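Local coordinates for protein putative isomerase YbhH (PDB 6OTV) that probably acts as an isomerase of the PrpF family, though its substrate is not established, at residues A[35-46]-A[49-60]; A[210-218]-A[264-275]. All blocks are in the same frame, centred on the assembly; numbering follows the deposited sequence. Where two conformers were deposited one is given.

Interaction 1. Residues A[35-46]-A[49-60]; sequences LMAIMGSGNDLE and GIGGGNPLTSKV. With ACT (acetate ion), chain G.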
# COMPACT_ATOMS: atom_id res chain seq x y z
N LEU A 35 -9.46 20.30 -21.27
CA LEU A 35 -10.24 19.07 -21.24
C LEU A 35 -11.57 19.24 -21.98
O LEU A 35 -12.00 18.33 -22.70
CB LEU A 35 -10.48 18.63 -19.80
CG LEU A 35 -9.24 18.34 -18.96
CD1 LEU A 35 -9.62 17.72 -17.62
CD2 LEU A 35 -8.28 17.43 -19.72
N MET A 36 -12.22 20.39 -21.81
CA MET A 36 -13.45 20.65 -22.54
C MET A 36 -13.20 20.70 -24.04
O MET A 36 -13.98 20.15 -24.83
CB MET A 36 -14.08 21.97 -22.08
CG MET A 36 -14.47 22.00 -20.60
SD MET A 36 -15.03 23.64 -20.10
CE MET A 36 -14.94 23.52 -18.32
N ALA A 37 -12.10 21.33 -24.46
CA ALA A 37 -11.78 21.43 -25.88
C ALA A 37 -11.43 20.07 -26.47
O ALA A 37 -11.67 19.84 -27.66
CB ALA A 37 -10.64 22.42 -26.10
N ILE A 38 -10.86 19.17 -25.67
CA ILE A 38 -10.54 17.84 -26.19
C ILE A 38 -11.82 17.07 -26.48
O ILE A 38 -11.95 16.42 -27.52
CB ILE A 38 -9.64 17.08 -25.20
CG1 ILE A 38 -8.26 17.74 -25.11
CG2 ILE A 38 -9.48 15.63 -25.63
CD1 ILE A 38 -7.32 17.06 -24.13
N MET A 39 -12.80 17.15 -25.57
CA MET A 39 -14.03 16.37 -25.69
C MET A 39 -15.07 17.03 -26.58
O MET A 39 -15.96 16.33 -27.08
CB MET A 39 -14.64 16.13 -24.31
CG MET A 39 -13.76 15.31 -23.43
SD MET A 39 -13.38 13.76 -24.24
CE MET A 39 -11.73 13.60 -23.70
N GLY A 40 -15.00 18.34 -26.77
CA GLY A 40 -16.08 19.03 -27.44
C GLY A 40 -17.23 19.36 -26.52
O GLY A 40 -18.39 19.33 -26.95
N SER A 41 -16.94 19.65 -25.26
CA SER A 41 -17.97 20.00 -24.29
C SER A 41 -18.78 21.20 -24.76
O SER A 41 -18.24 22.16 -25.32
CB SER A 41 -17.34 20.29 -22.94
OG SER A 41 -18.31 20.69 -21.99
N GLY A 42 -20.10 21.14 -24.53
CA GLY A 42 -21.00 22.22 -24.87
C GLY A 42 -21.94 21.93 -26.02
O GLY A 42 -22.80 22.76 -26.32
N ASN A 43 -21.80 20.78 -26.68
CA ASN A 43 -22.67 20.39 -27.78
C ASN A 43 -23.23 19.01 -27.48
O ASN A 43 -22.51 18.13 -26.99
CB ASN A 43 -21.90 20.39 -29.11
CG ASN A 43 -22.72 19.88 -30.27
OD1 ASN A 43 -22.68 18.69 -30.60
ND2 ASN A 43 -23.47 20.77 -30.91
N ASP A 44 -24.52 18.82 -27.77
CA ASP A 44 -25.20 17.57 -27.43
C ASP A 44 -24.49 16.36 -28.02
O ASP A 44 -24.48 15.29 -27.41
CB ASP A 44 -26.66 17.61 -27.90
CG ASP A 44 -27.52 18.55 -27.06
OD1 ASP A 44 -27.00 19.14 -26.09
OD2 ASP A 44 -28.72 18.69 -27.38
N LEU A 45 -23.90 16.51 -29.21
CA LEU A 45 -23.17 15.43 -29.84
C LEU A 45 -21.66 15.55 -29.64
O LEU A 45 -20.93 14.65 -30.06
CB LEU A 45 -23.49 15.38 -31.34
CG LEU A 45 -24.95 15.12 -31.70
CD1 LEU A 45 -25.13 15.09 -33.21
CD2 LEU A 45 -25.45 13.82 -31.07
N GLU A 46 -21.20 16.61 -28.99
CA GLU A 46 -19.78 16.95 -28.90
C GLU A 46 -19.16 16.93 -30.30
O GLU A 46 -18.14 16.29 -30.56
CB GLU A 46 -19.06 16.03 -27.93
CG GLU A 46 -19.49 16.27 -26.48
CD GLU A 46 -18.86 15.33 -25.47
OE1 GLU A 46 -18.83 14.10 -25.73
OE2 GLU A 46 -18.41 15.82 -24.42
N GLY A 49 -15.32 17.86 -30.87
CA GLY A 49 -14.29 17.21 -30.09
C GLY A 49 -14.27 15.71 -30.32
O GLY A 49 -14.89 15.22 -31.26
N ILE A 50 -13.55 14.97 -29.47
CA ILE A 50 -13.49 13.52 -29.63
C ILE A 50 -14.52 12.79 -28.78
O ILE A 50 -14.65 11.56 -28.90
CB ILE A 50 -12.10 12.95 -29.28
CG1 ILE A 50 -11.83 13.07 -27.78
CG2 ILE A 50 -11.02 13.66 -30.07
CD1 ILE A 50 -10.55 12.39 -27.34
N GLY A 51 -15.25 13.49 -27.93
CA GLY A 51 -16.25 12.84 -27.12
C GLY A 51 -17.41 12.32 -27.94
O GLY A 51 -17.65 12.75 -29.07
N GLY A 52 -18.14 11.38 -27.36
CA GLY A 52 -19.27 10.77 -28.04
C GLY A 52 -20.62 11.39 -27.75
O GLY A 52 -21.64 10.84 -28.16
N GLY A 53 -20.66 12.53 -27.05
CA GLY A 53 -21.92 13.17 -26.73
C GLY A 53 -22.71 12.51 -25.62
O GLY A 53 -23.88 12.85 -25.43
N ASN A 54 -22.11 11.57 -24.89
CA ASN A 54 -22.74 10.84 -23.81
C ASN A 54 -21.79 10.81 -22.63
O ASN A 54 -20.57 10.74 -22.82
CB ASN A 54 -23.08 9.41 -24.27
CG ASN A 54 -23.89 8.63 -23.24
OD1 ASN A 54 -23.35 8.09 -22.28
ND2 ASN A 54 -25.20 8.57 -23.45
N PRO A 55 -22.30 10.89 -21.39
CA PRO A 55 -21.40 10.85 -20.23
C PRO A 55 -20.46 9.66 -20.22
O PRO A 55 -19.31 9.78 -19.78
CB PRO A 55 -22.37 10.80 -19.04
CG PRO A 55 -23.62 11.44 -19.55
CD PRO A 55 -23.71 11.08 -21.00
N LEU A 56 -20.90 8.51 -20.73
CA LEU A 56 -20.04 7.33 -20.78
C LEU A 56 -18.87 7.50 -21.74
O LEU A 56 -17.85 6.83 -21.58
CB LEU A 56 -20.87 6.10 -21.17
CG LEU A 56 -21.89 5.64 -20.12
CD1 LEU A 56 -22.63 4.41 -20.60
CD2 LEU A 56 -21.20 5.37 -18.79
N THR A 57 -18.99 8.39 -22.72
CA THR A 57 -17.96 8.59 -23.74
C THR A 57 -17.41 10.01 -23.70
O THR A 57 -16.95 10.53 -24.72
CB THR A 57 -18.51 8.26 -25.13
OG1 THR A 57 -19.64 9.10 -25.40
CG2 THR A 57 -18.93 6.80 -25.21
N SER A 58 -17.43 10.64 -22.53
CA SER A 58 -16.95 12.00 -22.35
C SER A 58 -16.16 12.10 -21.06
O SER A 58 -16.40 12.97 -20.21
CB SER A 58 -18.12 12.99 -22.37
OG SER A 58 -17.66 14.33 -22.33
N LYS A 59 -15.20 11.20 -20.89
CA LYS A 59 -14.41 11.10 -19.67
C LYS A 59 -12.93 11.32 -19.98
O LYS A 59 -12.49 11.19 -21.13
CB LYS A 59 -14.61 9.74 -19.00
CG LYS A 59 -16.07 9.42 -18.64
CD LYS A 59 -16.16 8.07 -17.93
CE LYS A 59 -17.60 7.70 -17.59
NZ LYS A 59 -18.17 8.61 -16.56
N VAL A 60 -12.17 11.66 -18.94
CA VAL A 60 -10.74 11.89 -19.06
C VAL A 60 -10.03 11.19 -17.90
O VAL A 60 -10.51 11.22 -16.76
CB VAL A 60 -10.40 13.40 -19.06
CG1 VAL A 60 -8.89 13.61 -19.14
CG2 VAL A 60 -11.09 14.12 -20.22
C ACT G . -25.17 19.27 -34.03
O ACT G . -25.85 20.33 -34.07
OXT ACT G . -24.78 18.63 -33.02
CH3 ACT G . -24.79 18.68 -35.42
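E46, a residue with positive phi (50°), sends its carboxylate into the glycine-rich loop 49-53, where it is bonded to the backbone. The contact closes the connection from helix 28-39 to strand 59-65, which runs parallel to strand 14-20, in the N-terminal half of a PrpF protein of the diaminopimelate epimerase clan. E46 OE1 accepts the backbone N of G53 at 2.7 Å, on its anti side and somewhat out of the carboxylate plane. E46 OE2 lies 2.7 Å from S58 OG, which also has V80 O as a polar partner. Two separate points of segment 49-60 thus limit rotation of the acid, whose chain runs extended beyond CG (chi2 177°).

The end of the helix is tied to the same loop through backbone atoms. I50 N gives a nearly straight bond to I38 O (2.9 Å), in the carbonyl plane, and G51 N reaches M39 O at 3.0 Å. The side of G49 where a side chain would start faces the backbone of M39 and G40, which leaves no room for one. G40, the first residue past the helix, has positive phi.

On the apolar side of the contact, I38 and I50 lie side by side and point the same way. M39 bends at chi2 (-56°), bringing SD to 3.9 Å from I50 CG1; a second bend, about the CG-SD bond, leaves M39 CE 3.6 Å from V60 CG2.

Interaction 2. Residues A[210-218]-A[264-275]; sequences GYELPAELD and NVRYFMPHSCHR
R266 reaches from strand 263-267 to the loop 210-212, and its guanidinium is held there by backbone carbonyls. R266 NE points almost straight at E212 O (2.9 Å, 165° at the hydrogen), with the acceptor in the guanidinium plane; NH2 adds only a weak bond to the same oxygen. G210 O instead sits over the middle of one guanidinium face, 3.3 Å above the plane. From its own strand, V265 O accepts from R266 NH1 close to that plane, so that with E212 O it fixes the group at its edge, while N264 OD1 accepts from NH1 at a tilt. N264 ND2 helps position the carbonyl over the face, donating to G210 O (2.8 Å) from above the carbonyl plane, and it has S255 OG as a second partner.

Tight packing continues along the start of helix 214-219. L217 crosses R266 at about a right angle, its CD1 3.6 Å from R266 CG. With SG anti to its backbone N (chi1 -176°), C273 comes between the helix residues: SG lies 3.7 Å from L217 CD1 and 3.8 Å from P214 CB. One turn after P214, D218 OD1 uses its syn lone pair to accept C273 N at 3.0 Å.

The margins are looser and more exposed. At one end the Y211 ring lies obliquely across the N264 amide, the two planes 28° apart, while its hydroxyl bonds to P256 O. At the other, R275 merely skirts P214, CD 4.5 Å from CB.

The whole is a short helix packed over a strand end and the loop after it, with a buried arginine bonding the strand to the loop that leads into the helix, in the C-terminal half of a fold consistent with the two-domain diaminopimelate epimerase architecture.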
# COMPACT_ATOMS: atom_id res chain seq x y z
N GLY A 210 -38.35 -2.96 -6.92
CA GLY A 210 -36.93 -2.86 -7.15
C GLY A 210 -36.50 -3.19 -8.56
O GLY A 210 -35.32 -3.04 -8.88
N TYR A 211 -37.43 -3.63 -9.40
CA TYR A 211 -37.11 -4.00 -10.78
C TYR A 211 -37.60 -2.96 -11.77
O TYR A 211 -37.50 -3.18 -12.99
CB TYR A 211 -37.70 -5.37 -11.10
CG TYR A 211 -37.34 -6.41 -10.06
CD1 TYR A 211 -36.07 -6.97 -10.01
CD2 TYR A 211 -38.28 -6.84 -9.13
CE1 TYR A 211 -35.74 -7.91 -9.06
CE2 TYR A 211 -37.96 -7.79 -8.17
CZ TYR A 211 -36.69 -8.32 -8.14
OH TYR A 211 -36.35 -9.26 -7.20
N GLU A 212 -38.10 -1.83 -11.29
CA GLU A 212 -38.59 -0.78 -12.17
C GLU A 212 -37.44 -0.14 -12.94
O GLU A 212 -36.28 -0.16 -12.51
CB GLU A 212 -39.34 0.30 -11.38
CG GLU A 212 -40.58 -0.20 -10.63
CD GLU A 212 -40.27 -0.72 -9.23
OE1 GLU A 212 -39.08 -0.94 -8.92
OE2 GLU A 212 -41.22 -0.90 -8.45
N LEU A 213 -37.77 0.42 -14.10
CA LEU A 213 -36.77 1.10 -14.91
C LEU A 213 -36.29 2.37 -14.20
O LEU A 213 -37.03 2.97 -13.42
CB LEU A 213 -37.35 1.46 -16.28
CG LEU A 213 -37.79 0.30 -17.17
CD1 LEU A 213 -38.55 0.81 -18.38
CD2 LEU A 213 -36.60 -0.53 -17.60
N PRO A 214 -35.05 2.79 -14.45
CA PRO A 214 -34.56 4.05 -13.85
C PRO A 214 -35.45 5.25 -14.14
O PRO A 214 -35.61 6.11 -13.27
CB PRO A 214 -33.17 4.21 -14.47
CG PRO A 214 -32.73 2.81 -14.77
CD PRO A 214 -33.98 2.06 -15.17
N ALA A 215 -36.04 5.32 -15.34
CA ALA A 215 -36.91 6.44 -15.67
C ALA A 215 -38.19 6.41 -14.83
O ALA A 215 -38.65 7.45 -14.36
CB ALA A 215 -37.24 6.43 -17.16
N GLU A 216 -38.77 5.22 -14.65
CA GLU A 216 -39.98 5.11 -13.83
C GLU A 216 -39.70 5.48 -12.38
O GLU A 216 -40.56 6.08 -11.71
CB GLU A 216 -40.53 3.69 -13.91
CG GLU A 216 -40.82 3.20 -15.32
CD GLU A 216 -41.16 1.73 -15.37
OE1 GLU A 216 -41.08 1.06 -14.32
OE2 GLU A 216 -41.50 1.23 -16.46
N LEU A 217 -38.51 5.14 -11.87
CA LEU A 217 -38.17 5.50 -10.50
C LEU A 217 -37.97 7.00 -10.35
O LEU A 217 -38.31 7.58 -9.31
CB LEU A 217 -36.92 4.74 -10.06
CG LEU A 217 -37.05 3.21 -10.02
CD1 LEU A 217 -35.70 2.59 -9.71
CD2 LEU A 217 -38.08 2.78 -8.98
N ASP A 218 -37.41 7.65 -11.38
CA ASP A 218 -37.22 9.09 -11.32
C ASP A 218 -38.54 9.85 -11.40
O ASP A 218 -38.64 10.96 -10.88
CB ASP A 218 -36.27 9.55 -12.43
CG ASP A 218 -34.85 9.06 -12.22
OD1 ASP A 218 -34.47 8.85 -11.05
OD2 ASP A 218 -34.12 8.90 -13.22
N ASN A 264 -30.26 -7.70 -6.63
CA ASN A 264 -30.61 -6.69 -7.62
C ASN A 264 -30.63 -5.33 -6.94
O ASN A 264 -31.11 -5.20 -5.81
CB ASN A 264 -31.97 -6.99 -8.26
CG ASN A 264 -32.49 -5.84 -9.09
OD1 ASN A 264 -32.04 -5.61 -10.22
ND2 ASN A 264 -33.45 -5.10 -8.54
N VAL A 265 -30.09 -4.31 -7.61
CA VAL A 265 -29.93 -3.01 -6.99
C VAL A 265 -30.44 -1.91 -7.92
O VAL A 265 -30.49 -2.06 -9.14
CB VAL A 265 -28.46 -2.72 -6.59
CG1 VAL A 265 -27.92 -3.82 -5.68
CG2 VAL A 265 -27.58 -2.55 -7.82
N ARG A 266 -30.82 -0.79 -7.30
CA ARG A 266 -31.11 0.46 -8.00
C ARG A 266 -30.26 1.54 -7.33
O ARG A 266 -30.50 1.88 -6.17
CB ARG A 266 -32.60 0.80 -7.94
CG ARG A 266 -33.47 -0.11 -8.80
CD ARG A 266 -33.08 -0.01 -10.27
NE ARG A 266 -33.88 -0.88 -11.13
CZ ARG A 266 -33.55 -2.12 -11.47
NH1 ARG A 266 -32.43 -2.67 -11.02
NH2 ARG A 266 -34.35 -2.83 -12.26
N TYR A 267 -29.29 2.06 -8.07
CA TYR A 267 -28.24 2.91 -7.52
C TYR A 267 -28.59 4.38 -7.75
O TYR A 267 -28.69 4.82 -8.90
CB TYR A 267 -26.90 2.56 -8.17
CG TYR A 267 -25.67 3.20 -7.55
CD1 TYR A 267 -25.18 2.77 -6.33
CD2 TYR A 267 -24.99 4.22 -8.21
CE1 TYR A 267 -24.05 3.35 -5.76
CE2 TYR A 267 -23.86 4.80 -7.66
CZ TYR A 267 -23.39 4.36 -6.43
OH TYR A 267 -22.27 4.93 -5.88
N PHE A 268 -28.78 5.13 -6.67
CA PHE A 268 -29.13 6.54 -6.77
C PHE A 268 -27.91 7.42 -6.55
O PHE A 268 -27.08 7.14 -5.67
CB PHE A 268 -30.24 6.88 -5.77
CG PHE A 268 -31.60 6.38 -6.19
CD1 PHE A 268 -32.45 7.18 -6.93
CD2 PHE A 268 -32.00 5.09 -5.88
CE1 PHE A 268 -33.69 6.72 -7.32
CE2 PHE A 268 -33.25 4.62 -6.28
CZ PHE A 268 -34.09 5.44 -7.00
N MET A 269 -27.81 8.50 -7.34
CA MET A 269 -26.54 9.22 -7.47
C MET A 269 -26.52 10.66 -6.96
O MET A 269 -25.86 11.50 -7.58
CB MET A 269 -26.13 9.25 -8.94
CG MET A 269 -26.23 7.91 -9.66
SD MET A 269 -26.02 8.09 -11.45
CE MET A 269 -27.47 9.05 -11.87
N PRO A 270 -27.19 11.01 -5.84
CA PRO A 270 -28.12 10.34 -4.92
C PRO A 270 -29.58 10.61 -5.26
O PRO A 270 -30.47 10.01 -4.66
CB PRO A 270 -27.76 10.95 -3.56
CG PRO A 270 -26.67 11.97 -3.82
CD PRO A 270 -26.75 12.29 -5.27
N HIS A 271 -29.81 11.50 -6.23
CA HIS A 271 -31.17 11.91 -6.57
C HIS A 271 -31.74 11.08 -7.72
O HIS A 271 -32.88 10.62 -7.63
CB HIS A 271 -31.18 13.40 -6.94
CG HIS A 271 -30.47 14.27 -5.95
ND1 HIS A 271 -30.84 14.37 -4.63
CD2 HIS A 271 -29.41 15.10 -6.10
CE1 HIS A 271 -30.04 15.21 -4.00
NE2 HIS A 271 -29.16 15.67 -4.87
N SER A 272 -30.98 10.90 -8.79
CA SER A 272 -31.43 10.15 -9.95
C SER A 272 -30.96 8.70 -9.88
O SER A 272 -29.99 8.37 -9.20
CB SER A 272 -30.93 10.80 -11.25
OG SER A 272 -31.51 12.08 -11.44
N CYS A 273 -31.65 7.84 -10.62
CA CYS A 273 -31.34 6.42 -10.64
C CYS A 273 -30.29 6.14 -11.72
O CYS A 273 -30.50 6.48 -12.89
CB CYS A 273 -32.60 5.58 -10.88
SG CYS A 273 -32.33 3.79 -10.81
N HIS A 274 -29.18 5.54 -11.31
CA HIS A 274 -28.13 5.14 -12.25
C HIS A 274 -28.68 4.14 -13.26
O HIS A 274 -29.42 3.21 -12.90
CB HIS A 274 -26.95 4.53 -11.47
CG HIS A 274 -25.64 4.56 -12.20
ND1 HIS A 274 -25.46 4.02 -13.45
CD2 HIS A 274 -24.43 5.04 -11.83
CE1 HIS A 274 -24.21 4.17 -13.83
NE2 HIS A 274 -23.56 4.79 -12.86
N ARG A 275 -28.35 4.35 -14.54
CA ARG A 275 -28.76 3.41 -15.58
C ARG A 275 -28.07 2.06 -15.45
O ARG A 275 -28.58 1.06 -15.97
CB ARG A 275 -28.48 4.01 -16.96
CG ARG A 275 -29.11 5.38 -17.18
CD ARG A 275 -30.45 5.28 -17.89
NE ARG A 275 -30.30 5.32 -19.34
CZ ARG A 275 -30.21 4.25 -20.12
NH1 ARG A 275 -30.26 3.03 -19.59
NH2 ARG A 275 -30.08 4.39 -21.44

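Overall arrangement
Interaction 1 closes along the chain before interaction 2 opens, and their centres lie 24 Å apart. The nearest atoms are about 6 Å from each other, without touching. Interaction 1 belongs to helix 28-39 and strand 59-65 in the N-terminal half; interaction 2 joins helix 214-219 to strand 263-267 in the C-terminal half. In both, a helix end and loop segments are packed beside a strand terminus. Bound phosphate, probably from the crystallisation liquor, lies about 5 Å from the K59 side chain, and bound phosphate also lies about 4 Å from that of H274; such ions often mark pockets, but do not by themselves locate the active site.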